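Local coordinates for 3-phytase (Klebsiella pneumoniae, PDB 2WNH), which probably hydrolyses phosphate esters of phytate as a histidine acid phosphatase, beginning at the 3-position of inositol hexakisphosphate, at residues B[226-229]-B[230-234]. The protein carries 3 engineered substitutions. Residues are numbered along the deposited sequence; the frame is centred on the assembly and turned at random.
Sequences QLAW and GKIAQ
Leu227 and Ile232, the residues just outside a type I' beta turn from Ala228 to Lys231, touch through their side chains in the loop joining helix 204-219 to helix 235-239. Starting at Leu227, CG is anti to the backbone N (chi1 169°), and the methyl CD2 meets Ile232 CG2 at 4.1 Å, one methyl of each making the contact. Leu227 also packs on Leu214 and Trp218 of helix 204-219, while Ile232 lies against Ile238 of helix 235-239 and Leu241 just beyond it, so the pair packs between the two helices. Next comes Ala228, whose methyl lies 4.0 Å from Ile232 CD1 and slightly farther from CG1: the isoleucine thus spreads its two branches, one against each of two successive residues. The carbonyl of Ala228 closes the turn, accepting Lys231 N at 2.8 Å in a nearly straight bond (164° at the hydrogen), although the donor stands well above the carbonyl plane. Trp229 and Gly230 take the two corner positions with positive phi, the left-handed conformation that defines a type I' turn. The indole of Trp229 turns outward to a cation-pi contact with Arg44 and an edge-to-face one with Trp46. On the far limb, Lys231 CB and CG both lie 3.3 Å from Ala228 O, so the start of the side chain runs beside the acceptor before the chain bends at chi2 and carries the amino group off the turn. Just outside the closing bond a water bridges the two limbs, accepting from both backbone amides, with Ala228 N and Ile232 N each 3.1 Å from the water oxygen.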
ATOM      1  N   GLN B 226     -26.452  12.184 -25.707  1.00 26.08           N
ATOM      2  CA  GLN B 226     -25.845  13.494 -25.583  1.00 26.01           C
ATOM      3  C   GLN B 226     -24.624  13.645 -26.485  1.00 25.98           C
ATOM      4  O   GLN B 226     -24.012  14.711 -26.530  1.00 24.22           O
ATOM      5  CB  GLN B 226     -25.426  13.743 -24.136  1.00 26.24           C
ATOM      6  CG  GLN B 226     -26.579  13.941 -23.160  1.00 31.20           C
ATOM      7  CD  GLN B 226     -26.092  14.084 -21.728  1.00 35.86           C
ATOM      8  OE1 GLN B 226     -24.988  14.581 -21.481  1.00 40.79           O
ATOM      9  NE2 GLN B 226     -26.906  13.638 -20.776  1.00 37.37           N
ATOM     10  N   LEU B 227     -24.264  12.566 -27.166  1.00 25.31           N
ATOM     11  CA  LEU B 227     -23.115  12.579 -28.056  1.00 26.34           C
ATOM     12  C   LEU B 227     -23.566  13.078 -29.432  1.00 26.60           C
ATOM     13  O   LEU B 227     -23.193  14.178 -29.847  1.00 26.52           O
ATOM     14  CB  LEU B 227     -22.449  11.187 -28.130  1.00 26.08           C
ATOM     15  CG  LEU B 227     -21.385  10.990 -29.220  1.00 26.65           C
ATOM     16  CD1 LEU B 227     -20.243  11.996 -29.031  1.00 29.00           C
ATOM     17  CD2 LEU B 227     -20.873   9.567 -29.243  1.00 26.74           C
ATOM     18  N   ALA B 228     -24.378  12.281 -30.120  1.00 25.95           N
ATOM     19  CA  ALA B 228     -24.934  12.682 -31.410  1.00 26.63           C
ATOM     20  C   ALA B 228     -26.405  12.292 -31.422  1.00 27.04           C
ATOM     21  O   ALA B 228     -26.856  11.583 -32.324  1.00 28.59           O
ATOM     22  CB  ALA B 228     -24.189  11.999 -32.561  1.00 26.32           C
ATOM     23  N   TRP B 229     -27.137  12.754 -30.409  1.00 27.15           N
ATOM     24  CA  TRP B 229     -28.586  12.527 -30.335  1.00 27.92           C
ATOM     25  C   TRP B 229     -28.959  11.053 -30.525  1.00 28.76           C
ATOM     26  O   TRP B 229     -29.980  10.733 -31.136  1.00 28.98           O
ATOM     27  CB  TRP B 229     -29.308  13.439 -31.347  1.00 27.24           C
ATOM     28  CG  TRP B 229     -28.995  14.896 -31.108  1.00 26.58           C
ATOM     29  CD1 TRP B 229     -29.652  15.742 -30.260  1.00 27.82           C
ATOM     30  CD2 TRP B 229     -27.926  15.668 -31.690  1.00 26.40           C
ATOM     31  NE1 TRP B 229     -29.074  16.988 -30.287  1.00 26.05           N
ATOM     32  CE2 TRP B 229     -28.010  16.967 -31.149  1.00 26.90           C
ATOM     33  CE3 TRP B 229     -26.912  15.385 -32.621  1.00 24.28           C
ATOM     34  CZ2 TRP B 229     -27.120  17.986 -31.507  1.00 25.25           C
ATOM     35  CZ3 TRP B 229     -26.024  16.392 -32.964  1.00 25.98           C
ATOM     36  CH2 TRP B 229     -26.133  17.675 -32.407  1.00 25.65           C
ATOM     37  N   GLY B 230     -28.121  10.162 -29.995  1.00 28.33           N
ATOM     38  CA  GLY B 230     -28.349   8.724 -30.089  1.00 27.77           C
ATOM     39  C   GLY B 230     -27.968   8.058 -31.398  1.00 27.46           C
ATOM     40  O   GLY B 230     -28.109   6.862 -31.528  1.00 27.15           O
ATOM     41  N   LYS B 231     -27.431   8.812 -32.352  1.00 27.45           N
ATOM     42  CA  LYS B 231     -27.145   8.265 -33.680  1.00 27.67           C
ATOM     43  C   LYS B 231     -25.825   7.479 -33.773  1.00 27.54           C
ATOM     44  O   LYS B 231     -25.606   6.721 -34.734  1.00 27.63           O
ATOM     45  CB  LYS B 231     -27.187   9.378 -34.743  1.00 28.13           C
ATOM     46  CG  LYS B 231     -28.493  10.186 -34.822  1.00 31.26           C
ATOM     47  CD  LYS B 231     -29.648   9.347 -35.321  1.00 33.59           C
ATOM     48  CE  LYS B 231     -30.811  10.221 -35.796  1.00 38.89           C
ATOM     49  NZ  LYS B 231     -32.046   9.393 -35.998  1.00 41.32           N
ATOM     50  N   ILE B 232     -24.934   7.686 -32.800  1.00 26.10           N
ATOM     51  CA  ILE B 232     -23.645   6.984 -32.774  1.00 24.62           C
ATOM     52  C   ILE B 232     -23.568   6.113 -31.530  1.00 24.17           C
ATOM     53  O   ILE B 232     -23.676   6.611 -30.413  1.00 23.95           O
ATOM     54  CB  ILE B 232     -22.429   7.950 -32.834  1.00 24.90           C
ATOM     55  CG1 ILE B 232     -22.389   8.658 -34.207  1.00 22.93           C
ATOM     56  CG2 ILE B 232     -21.118   7.178 -32.566  1.00 22.98           C
ATOM     57  CD1 ILE B 232     -21.342   9.750 -34.344  1.00 28.53           C
ATOM     58  N   ALA B 233     -23.373   4.821 -31.739  1.00 23.96           N
ATOM     59  CA  ALA B 233     -23.418   3.868 -30.637  1.00 24.96           C
ATOM     60  C   ALA B 233     -22.204   2.942 -30.528  1.00 25.61           C
ATOM     61  O   ALA B 233     -22.081   2.191 -29.562  1.00 24.87           O
ATOM     62  CB  ALA B 233     -24.692   3.061 -30.725  1.00 26.02           C
ATOM     63  N   GLN B 234     -21.321   2.960 -31.521  1.00 25.41           N
ATOM     64  CA  GLN B 234     -20.089   2.181 -31.450  1.00 26.24           C
ATOM     65  C   GLN B 234     -18.877   2.964 -31.940  1.00 24.33           C
ATOM     66  O   GLN B 234     -19.022   3.918 -32.702  1.00 23.44           O
ATOM     67  CB  GLN B 234     -20.211   0.855 -32.204  1.00 28.36           C
ATOM     68  CG  GLN B 234     -20.861   0.955 -33.570  1.00 33.65           C
ATOM     69  CD  GLN B 234     -21.105  -0.413 -34.199  1.00 41.66           C
ATOM     70  OE1 GLN B 234     -22.248  -0.790 -34.469  1.00 46.13           O
ATOM     71  NE2 GLN B 234     -20.028  -1.165 -34.434  1.00 44.07           N
TER
HETATM   72  O   HOH W   1     -24.830   9.200 -30.107  1.00 20.82           O